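Local structure of metalloregulator ScaR (Streptococcus gordonii, 3HRS) at residues R73-I78 with F108-D113; K149-A155 with V174-F180. The protein probably binds DNA as a manganese-activated, homodimeric transcriptional repressor of the DtxR/MntR family, and is captured here without its activating metal. All blocks are in the same frame, centred on the assembly; numbering follows the deposited sequence.

Interaction 1: R73-I78 with F108-D113; sequences RKHRLI and FVERLD. With SO4 (sulfate ion), chain C.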
ATOM      1  N   ARG A  73      -0.019  13.809   6.717  1.00 43.50           N
ATOM      2  CA  ARG A  73      -1.202  12.927   6.732  1.00 39.91           C
ATOM      3  C   ARG A  73      -0.838  11.539   6.253  1.00 50.29           C
ATOM      4  O   ARG A  73      -1.041  10.545   6.975  1.00 62.66           O
ATOM      5  CB  ARG A  73      -2.357  13.451   5.898  1.00 51.77           C
ATOM      6  CG  ARG A  73      -3.425  14.114   6.717  1.00 58.94           C
ATOM      7  CD  ARG A  73      -4.497  14.737   5.827  1.00 57.20           C
ATOM      8  NE  ARG A  73      -5.477  13.774   5.335  1.00 51.52           N
ATOM      9  CZ  ARG A  73      -6.453  13.249   6.074  1.00 64.32           C
ATOM     10  NH1 ARG A  73      -6.583  13.549   7.366  1.00 63.01           N
ATOM     11  NH2 ARG A  73      -7.301  12.398   5.526  1.00 75.92           N
ATOM     12  N   LYS A  74      -0.278  11.482   5.047  1.00 43.75           N
ATOM     13  CA  LYS A  74       0.041  10.214   4.399  1.00 44.67           C
ATOM     14  C   LYS A  74       0.916   9.381   5.317  1.00 50.82           C
ATOM     15  O   LYS A  74       0.566   8.246   5.690  1.00 52.96           O
ATOM     16  CB  LYS A  74       0.743  10.473   3.072  1.00 53.98           C
ATOM     17  CG  LYS A  74       0.625   9.347   2.075  1.00 53.68           C
ATOM     18  CD  LYS A  74       1.762   9.363   1.060  1.00 56.18           C
ATOM     19  CE  LYS A  74       1.408  10.163  -0.201  1.00 71.53           C
ATOM     20  NZ  LYS A  74       1.933  11.538  -0.211  1.00 69.87           N
ATOM     21  N   HIS A  75       2.028   9.983   5.728  1.00 52.39           N
ATOM     22  CA  HIS A  75       3.024   9.349   6.575  1.00 51.00           C
ATOM     23  C   HIS A  75       2.523   8.905   7.960  1.00 57.51           C
ATOM     24  O   HIS A  75       2.811   7.790   8.399  1.00 48.79           O
ATOM     25  CB  HIS A  75       4.151  10.319   6.772  1.00 52.86           C
ATOM     26  CG  HIS A  75       5.164   9.855   7.757  1.00 61.25           C
ATOM     27  ND1 HIS A  75       6.090   8.883   7.458  1.00 58.66           N
ATOM     28  CD2 HIS A  75       5.408  10.238   9.034  1.00 58.83           C
ATOM     29  CE1 HIS A  75       6.872   8.697   8.503  1.00 61.47           C
ATOM     30  NE2 HIS A  75       6.478   9.503   9.474  1.00 60.59           N
ATOM     31  N   ARG A  76       1.787   9.779   8.649  1.00 52.19           N
ATOM     32  CA  ARG A  76       1.234   9.395   9.937  1.00 48.20           C
ATOM     33  C   ARG A  76       0.030   8.435   9.843  1.00 53.41           C
ATOM     34  O   ARG A  76      -0.131   7.578  10.689  1.00 52.32           O
ATOM     35  CB  ARG A  76       0.938  10.612  10.826  1.00 38.66           C
ATOM     36  CG  ARG A  76       2.216  11.277  11.289  1.00 48.92           C
ATOM     37  CD  ARG A  76       2.075  12.749  11.707  1.00 57.58           C
ATOM     38  NE  ARG A  76       3.400  13.276  12.035  1.00 66.56           N
ATOM     39  CZ  ARG A  76       3.637  14.464  12.587  1.00 66.60           C
ATOM     40  NH1 ARG A  76       2.638  15.284  12.897  1.00 65.51           N
ATOM     41  NH2 ARG A  76       4.889  14.830  12.833  1.00 59.13           N
ATOM     42  N   LEU A  77      -0.830   8.554   8.840  1.00 53.97           N
ATOM     43  CA  LEU A  77      -1.900   7.567   8.772  1.00 51.67           C
ATOM     44  C   LEU A  77      -1.357   6.164   8.394  1.00 57.67           C
ATOM     45  O   LEU A  77      -1.775   5.169   8.956  1.00 57.86           O
ATOM     46  CB  LEU A  77      -3.036   8.010   7.866  1.00 46.54           C
ATOM     47  CG  LEU A  77      -3.892   9.200   8.301  1.00 49.47           C
ATOM     48  CD1 LEU A  77      -4.683   9.794   7.113  1.00 49.57           C
ATOM     49  CD2 LEU A  77      -4.831   8.767   9.341  1.00 50.48           C
ATOM     50  N   ILE A  78      -0.397   6.096   7.481  1.00 56.14           N
ATOM     51  CA  ILE A  78       0.256   4.826   7.188  1.00 48.86           C
ATOM     52  C   ILE A  78       0.930   4.312   8.465  1.00 60.13           C
ATOM     53  O   ILE A  78       0.890   3.125   8.781  1.00 58.76           O
ATOM     54  CB  ILE A  78       1.311   4.947   6.060  1.00 50.67           C
ATOM     55  CG1 ILE A  78       0.667   5.360   4.725  1.00 63.48           C
ATOM     56  CG2 ILE A  78       1.991   3.648   5.837  1.00 49.36           C
ATOM     57  CD1 ILE A  78      -0.573   4.581   4.410  1.00 66.81           C
ATOM     58  N   PHE A 108      -6.232   6.541  -1.517  1.00 69.09           N
ATOM     59  CA  PHE A 108      -5.942   5.485  -0.561  1.00 71.79           C
ATOM     60  C   PHE A 108      -5.886   6.143   0.817  1.00 69.80           C
ATOM     61  O   PHE A 108      -6.517   5.704   1.761  1.00 63.80           O
ATOM     62  CB  PHE A 108      -4.602   4.807  -0.890  1.00 66.06           C
ATOM     63  CG  PHE A 108      -4.257   3.664   0.027  1.00 63.98           C
ATOM     64  CD1 PHE A 108      -4.640   2.353  -0.291  1.00 57.43           C
ATOM     65  CD2 PHE A 108      -3.557   3.889   1.213  1.00 68.71           C
ATOM     66  CE1 PHE A 108      -4.325   1.280   0.555  1.00 57.08           C
ATOM     67  CE2 PHE A 108      -3.236   2.823   2.078  1.00 61.83           C
ATOM     68  CZ  PHE A 108      -3.617   1.521   1.748  1.00 55.74           C
ATOM     69  N   VAL A 109      -5.141   7.230   0.914  1.00 68.13           N
ATOM     70  CA  VAL A 109      -4.949   7.858   2.195  1.00 61.01           C
ATOM     71  C   VAL A 109      -6.272   8.349   2.752  1.00 60.88           C
ATOM     72  O   VAL A 109      -6.537   8.208   3.934  1.00 64.54           O
ATOM     73  CB  VAL A 109      -3.886   8.961   2.117  1.00 59.08           C
ATOM     74  CG1 VAL A 109      -3.714   9.646   3.442  1.00 35.44           C
ATOM     75  CG2 VAL A 109      -2.565   8.347   1.702  1.00 57.16           C
ATOM     76  N   GLU A 110      -7.137   8.871   1.905  1.00 70.82           N
ATOM     77  CA  GLU A 110      -8.430   9.321   2.406  1.00 70.49           C
ATOM     78  C   GLU A 110      -9.273   8.158   2.910  1.00 59.90           C
ATOM     79  O   GLU A 110      -9.845   8.237   3.990  1.00 58.32           O
ATOM     80  CB  GLU A 110      -9.191  10.151   1.373  1.00 77.83           C
ATOM     81  CG  GLU A 110      -9.328  11.615   1.760  1.00 96.58           C
ATOM     82  CD  GLU A 110      -7.997  12.257   2.157  1.00109.96           C
ATOM     83  OE1 GLU A 110      -6.962  12.006   1.498  1.00113.06           O
ATOM     84  OE2 GLU A 110      -7.991  13.035   3.130  1.00115.05           O
ATOM     85  N   ARG A 111      -9.344   7.075   2.149  1.00 53.18           N
ATOM     86  CA  ARG A 111     -10.125   5.926   2.616  1.00 59.91           C
ATOM     87  C   ARG A 111      -9.536   5.368   3.931  1.00 61.29           C
ATOM     88  O   ARG A 111     -10.266   5.118   4.899  1.00 57.80           O
ATOM     89  CB  ARG A 111     -10.196   4.849   1.534  1.00 57.76           C
ATOM     90  CG  ARG A 111     -10.691   5.354   0.177  1.00 70.13           C
ATOM     91  CD  ARG A 111     -11.985   6.114   0.307  1.00 76.10           C
ATOM     92  NE  ARG A 111     -12.975   5.328   1.023  1.00 83.64           N
ATOM     93  CZ  ARG A 111     -14.257   5.662   1.148  1.00101.35           C
ATOM     94  NH1 ARG A 111     -14.719   6.778   0.591  1.00108.50           N
ATOM     95  NH2 ARG A 111     -15.081   4.869   1.827  1.00105.40           N
ATOM     96  N   LEU A 112      -8.212   5.197   3.938  1.00 55.27           N
ATOM     97  CA  LEU A 112      -7.453   4.775   5.092  1.00 50.22           C
ATOM     98  C   LEU A 112      -7.873   5.548   6.318  1.00 54.80           C
ATOM     99  O   LEU A 112      -8.072   4.976   7.375  1.00 54.29           O
ATOM    100  CB  LEU A 112      -5.971   5.031   4.862  1.00 47.64           C
ATOM    101  CG  LEU A 112      -4.999   3.945   5.328  1.00 55.82           C
ATOM    102  CD1 LEU A 112      -3.863   4.603   6.052  1.00 50.81           C
ATOM    103  CD2 LEU A 112      -5.675   2.853   6.202  1.00 47.80           C
ATOM    104  N   ASP A 113      -7.982   6.860   6.170  1.00 61.89           N
ATOM    105  CA  ASP A 113      -8.306   7.738   7.290  1.00 66.39           C
ATOM    106  C   ASP A 113      -9.622   7.302   7.887  1.00 64.23           C
ATOM    107  O   ASP A 113      -9.757   7.171   9.090  1.00 70.90           O
ATOM    108  CB  ASP A 113      -8.420   9.185   6.804  1.00 68.85           C
ATOM    109  CG  ASP A 113      -8.455  10.194   7.938  1.00 66.74           C
ATOM    110  OD1 ASP A 113      -7.962   9.907   9.049  1.00 64.63           O
ATOM    111  OD2 ASP A 113      -8.968  11.301   7.701  1.00 68.54           O
TER
HETATM  112  S   SO4 C 216       8.427  13.933  13.215  1.00102.22           S
HETATM  113  O1  SO4 C 216       7.908  13.993  14.588  1.00100.60           O
HETATM  114  O2  SO4 C 216       8.474  15.296  12.696  1.00107.41           O
HETATM  115  O3  SO4 C 216       9.784  13.369  13.178  1.00 93.67           O
HETATM  116  O4  SO4 C 216       7.525  13.115  12.387  1.00 97.36           O
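A bend at the third torsion of Arg73 (chi3 80°) turns its guanidinium toward helix 106-115, where it meets the carboxylates of Glu110 and Asp113, and a folded second torsion in Glu110 curls that chain back to meet it. The result is a three-residue salt-bridge network. NH1 and NH2 of Arg73 grip a single oxygen of Asp113 end-on; the straighter bond, Arg73 NH2 to Asp113 OD2, is 3.0 Å. OD2 lies in the guanidinium plane, yet both nitrogens meet it from above one face of the carboxylate, the two planes standing 79° apart. Glu110 OE2 accepts only a weak, poorly angled bond from Arg73 NH2, within the same ion-paired cluster, and Pro129 O accepts a further bond from Arg73 NH1. Leu77 CD1 lies over one face of the guanidinium, 3.9 Å above its centre, and also reaches Val109 CG1 at 3.8 Å. Farther along, Ile78 CD1 touches Leu112 CD1 at 3.7 Å and approaches the edge of the Phe108 ring. Arg76 points elsewhere: its NH2 donates a nearly straight bond to O4 of a sulfate, 3.2 Å away, probably a crystallisation ion, while Glu137 pairs with its NH1. Segments 73-78 and 108-113, on helices 62-84 and 106-115 of the metal-binding and dimerisation domain, have axes 45° apart, and Phe108 of the latter helix also packs on Leu86 of the second subunit.

Interaction 2: K149-A155 with V174-F180; sequences KGDYILA and VGKTIRF
Ile178 N donates to Tyr152 O at 2.7 Å, and the return bond from Tyr152 N to Ile178 O is weak. The same ladder continues through Gly150 and Phe180, with Phe180 N donating to Gly150 O at 2.8 Å and Gly150 N to Phe180 O at 3.0 Å. Gly150 O also receives a CA-H...O contact from Arg179. At the other end, Leu154 N donates to Lys176 O at 3.2 Å and Gly175 N to Leu154 O, so the pairing runs on into the loop that precedes strand 177-184. This is an antiparallel pairing inside the five-stranded sheet of the FeoA domain, an SH3-like fold: strand 150-157 lies between strands 177-184 and 209-212, and strand 177-184 is flanked on its far side by strand 189-194, where Arg179 and Glu193 share a backbone hydrogen bond. Side chains alternate between two faces. On the buried one, Phe180 CG lies opposite its backbone N (chi1 -173°), and the side chain runs alongside that of Tyr152, their ring ends leading in the same direction, with Tyr152 CD1 4.0 Å from Phe180 CB; Ile178 CG2 approaches Tyr152 CB, and its CG1 comes 4.3 Å from Leu154 CB. Val211 touches both Tyr152 and Leu154, and Leu192 packs on Ile178. The phenol oxygen of Tyr152 is held by Glu148 O. On the exposed face Asp151 and Arg179 are neighbours, their flat groups at 90°; Asp151 OD1 and Arg179 NE are 4.4 Å apart, close enough for a weak attraction, probably, but beyond salt-bridge distance.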
ATOM      1  N   LYS A 149      11.117  22.082  36.704  1.00136.23           N
ATOM      2  CA  LYS A 149      11.512  20.702  36.970  1.00129.47           C
ATOM      3  C   LYS A 149      10.307  19.891  37.457  1.00126.68           C
ATOM      4  O   LYS A 149       9.216  20.436  37.644  1.00122.26           O
ATOM      5  CB  LYS A 149      12.642  20.642  38.003  1.00127.58           C
ATOM      6  CG  LYS A 149      13.790  21.611  37.753  1.00133.06           C
ATOM      7  CD  LYS A 149      13.682  22.864  38.629  1.00140.88           C
ATOM      8  CE  LYS A 149      14.976  23.671  38.594  1.00144.05           C
ATOM      9  NZ  LYS A 149      15.055  24.699  39.679  1.00150.87           N
ATOM     10  N   GLY A 150      10.506  18.589  37.658  1.00128.93           N
ATOM     11  CA  GLY A 150       9.449  17.714  38.137  1.00136.25           C
ATOM     12  C   GLY A 150       8.832  16.772  37.104  1.00136.39           C
ATOM     13  O   GLY A 150       9.454  16.419  36.097  1.00134.88           O
ATOM     14  N   ASP A 151       7.591  16.369  37.362  1.00133.12           N
ATOM     15  CA  ASP A 151       6.926  15.355  36.560  1.00128.26           C
ATOM     16  C   ASP A 151       6.500  15.884  35.193  1.00124.86           C
ATOM     17  O   ASP A 151       6.124  17.050  35.060  1.00133.42           O
ATOM     18  CB  ASP A 151       5.740  14.769  37.332  1.00129.36           C
ATOM     19  CG  ASP A 151       6.182  13.879  38.481  1.00134.31           C
ATOM     20  OD1 ASP A 151       6.352  12.659  38.261  1.00124.82           O
ATOM     21  OD2 ASP A 151       6.361  14.400  39.608  1.00147.40           O
ATOM     22  N   TYR A 152       6.573  15.013  34.187  1.00112.60           N
ATOM     23  CA  TYR A 152       6.253  15.355  32.801  1.00103.91           C
ATOM     24  C   TYR A 152       5.708  14.131  32.042  1.00102.93           C
ATOM     25  O   TYR A 152       6.109  12.996  32.314  1.00107.19           O
ATOM     26  CB  TYR A 152       7.502  15.861  32.080  1.00 98.16           C
ATOM     27  CG  TYR A 152       7.769  17.349  32.196  1.00105.93           C
ATOM     28  CD1 TYR A 152       8.480  17.879  33.273  1.00109.48           C
ATOM     29  CD2 TYR A 152       7.338  18.226  31.208  1.00109.29           C
ATOM     30  CE1 TYR A 152       8.734  19.240  33.369  1.00109.15           C
ATOM     31  CE2 TYR A 152       7.589  19.588  31.295  1.00111.38           C
ATOM     32  CZ  TYR A 152       8.285  20.091  32.378  1.00108.88           C
ATOM     33  OH  TYR A 152       8.535  21.446  32.451  1.00106.02           O
ATOM     34  N   ILE A 153       4.796  14.349  31.096  1.00 95.76           N
ATOM     35  CA  ILE A 153       4.429  13.280  30.170  1.00 95.73           C
ATOM     36  C   ILE A 153       5.320  13.335  28.939  1.00 84.18           C
ATOM     37  O   ILE A 153       5.570  14.411  28.386  1.00 76.12           O
ATOM     38  CB  ILE A 153       2.995  13.390  29.651  1.00107.76           C
ATOM     39  CG1 ILE A 153       2.059  13.994  30.692  1.00118.26           C
ATOM     40  CG2 ILE A 153       2.491  12.027  29.234  1.00112.20           C
ATOM     41  CD1 ILE A 153       0.620  14.127  30.162  1.00119.33           C
ATOM     42  N   LEU A 154       5.802  12.178  28.508  1.00 81.75           N
ATOM     43  CA  LEU A 154       6.550  12.103  27.260  1.00 78.12           C
ATOM     44  C   LEU A 154       5.562  12.048  26.110  1.00 75.77           C
ATOM     45  O   LEU A 154       5.140  10.971  25.698  1.00 73.39           O
ATOM     46  CB  LEU A 154       7.420  10.860  27.239  1.00 84.44           C
ATOM     47  CG  LEU A 154       8.403  10.884  26.086  1.00 88.67           C
ATOM     48  CD1 LEU A 154       8.758  12.321  25.836  1.00 91.63           C
ATOM     49  CD2 LEU A 154       9.625  10.069  26.456  1.00 95.49           C
ATOM     50  N   ALA A 155       5.201  13.213  25.581  1.00 76.60           N
ATOM     51  CA  ALA A 155       4.051  13.303  24.682  1.00 66.78           C
ATOM     52  C   ALA A 155       4.339  12.996  23.220  1.00 71.68           C
ATOM     53  O   ALA A 155       3.522  12.355  22.563  1.00 83.86           O
ATOM     54  CB  ALA A 155       3.355  14.628  24.826  1.00 57.85           C
ATOM     55  N   VAL A 174       6.490   6.957  24.239  1.00 65.69           N
ATOM     56  CA  VAL A 174       5.431   7.933  24.255  1.00 75.53           C
ATOM     57  C   VAL A 174       4.378   7.445  25.221  1.00 76.27           C
ATOM     58  O   VAL A 174       3.809   6.371  25.025  1.00 80.90           O
ATOM     59  CB  VAL A 174       4.791   8.086  22.873  1.00 82.07           C
ATOM     60  CG1 VAL A 174       4.075   9.410  22.794  1.00 84.40           C
ATOM     61  CG2 VAL A 174       5.852   7.966  21.786  1.00 80.94           C
ATOM     62  N   GLY A 175       4.120   8.227  26.259  1.00 73.67           N
ATOM     63  CA  GLY A 175       3.105   7.874  27.229  1.00 89.40           C
ATOM     64  C   GLY A 175       3.642   7.760  28.643  1.00110.13           C
ATOM     65  O   GLY A 175       2.993   8.214  29.585  1.00116.28           O
ATOM     66  N   LYS A 176       4.819   7.159  28.803  1.00117.07           N
ATOM     67  CA  LYS A 176       5.414   7.022  30.133  1.00123.37           C
ATOM     68  C   LYS A 176       5.586   8.372  30.804  1.00121.27           C
ATOM     69  O   LYS A 176       5.592   9.412  30.148  1.00120.06           O
ATOM     70  CB  LYS A 176       6.757   6.283  30.091  1.00131.89           C
ATOM     71  CG  LYS A 176       6.620   4.769  30.113  1.00141.46           C
ATOM     72  CD  LYS A 176       7.908   4.079  29.691  1.00143.12           C
ATOM     73  CE  LYS A 176       7.585   2.841  28.856  1.00142.16           C
ATOM     74  NZ  LYS A 176       8.786   2.289  28.171  1.00140.31           N
ATOM     75  N   THR A 177       5.718   8.345  32.123  1.00124.38           N
ATOM     76  CA  THR A 177       5.886   9.567  32.885  1.00124.36           C
ATOM     77  C   THR A 177       7.374   9.788  33.136  1.00119.68           C
ATOM     78  O   THR A 177       8.163   8.842  33.185  1.00115.72           O
ATOM     79  CB  THR A 177       5.108   9.532  34.214  1.00132.14           C
ATOM     80  OG1 THR A 177       3.932   8.722  34.065  1.00130.39           O
ATOM     81  CG2 THR A 177       4.712  10.947  34.635  1.00133.33           C
ATOM     82  N   ILE A 178       7.746  11.048  33.302  1.00115.15           N
ATOM     83  CA  ILE A 178       9.135  11.446  33.222  1.00110.18           C
ATOM     84  C   ILE A 178       9.416  12.503  34.276  1.00117.56           C
ATOM     85  O   ILE A 178       8.695  13.498  34.362  1.00122.48           O
ATOM     86  CB  ILE A 178       9.437  11.995  31.800  1.00109.64           C
ATOM     87  CG1 ILE A 178       9.816  10.846  30.864  1.00113.32           C
ATOM     88  CG2 ILE A 178      10.529  13.033  31.811  1.00107.64           C
ATOM     89  CD1 ILE A 178      10.785   9.867  31.486  1.00119.09           C
ATOM     90  N   ARG A 179      10.438  12.272  35.100  1.00114.50           N
ATOM     91  CA  ARG A 179      10.887  13.287  36.036  1.00121.72           C
ATOM     92  C   ARG A 179      12.090  14.027  35.462  1.00113.27           C
ATOM     93  O   ARG A 179      13.170  13.450  35.311  1.00109.88           O
ATOM     94  CB  ARG A 179      11.283  12.669  37.373  1.00145.54           C
ATOM     95  CG  ARG A 179      10.154  12.107  38.234  1.00161.04           C
ATOM     96  CD  ARG A 179      10.748  11.628  39.572  1.00173.48           C
ATOM     97  NE  ARG A 179       9.785  10.956  40.443  1.00181.25           N
ATOM     98  CZ  ARG A 179      10.125  10.172  41.463  1.00186.54           C
ATOM     99  NH1 ARG A 179      11.408   9.952  41.732  1.00188.41           N
ATOM    100  NH2 ARG A 179       9.187   9.599  42.211  1.00187.59           N
ATOM    101  N   PHE A 180      11.892  15.302  35.142  1.00110.43           N
ATOM    102  CA  PHE A 180      12.971  16.180  34.705  1.00110.53           C
ATOM    103  C   PHE A 180      13.726  16.693  35.922  1.00121.76           C
ATOM    104  O   PHE A 180      13.119  17.264  36.826  1.00131.20           O
ATOM    105  CB  PHE A 180      12.392  17.371  33.948  1.00105.12           C
ATOM    106  CG  PHE A 180      13.430  18.262  33.318  1.00108.33           C
ATOM    107  CD1 PHE A 180      14.631  17.743  32.858  1.00109.58           C
ATOM    108  CD2 PHE A 180      13.186  19.615  33.149  1.00112.26           C
ATOM    109  CE1 PHE A 180      15.577  18.561  32.258  1.00110.26           C
ATOM    110  CE2 PHE A 180      14.130  20.439  32.551  1.00114.35           C
ATOM    111  CZ  PHE A 180      15.323  19.911  32.105  1.00112.78           C
TER

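Both segments of interaction 1 precede those of interaction 2 in the sequence, with no interleaving. The first joins helices of the metal-binding and dimerisation domain, the second pairs strands of the C-terminal FeoA domain; they share no helix, strand or sheet. Their centres lie 29 Å apart and their nearest atoms about 10 Å, without touching. Residues seen to bind zinc in this protein lie near both: Glu79 and Cys122 beside residues 73-78, His124 close to Val174. Asp159, another such ligand, follows strand 150-157 and is hydrogen-bonded to His75, consistent with metal sites that tie the two domains together.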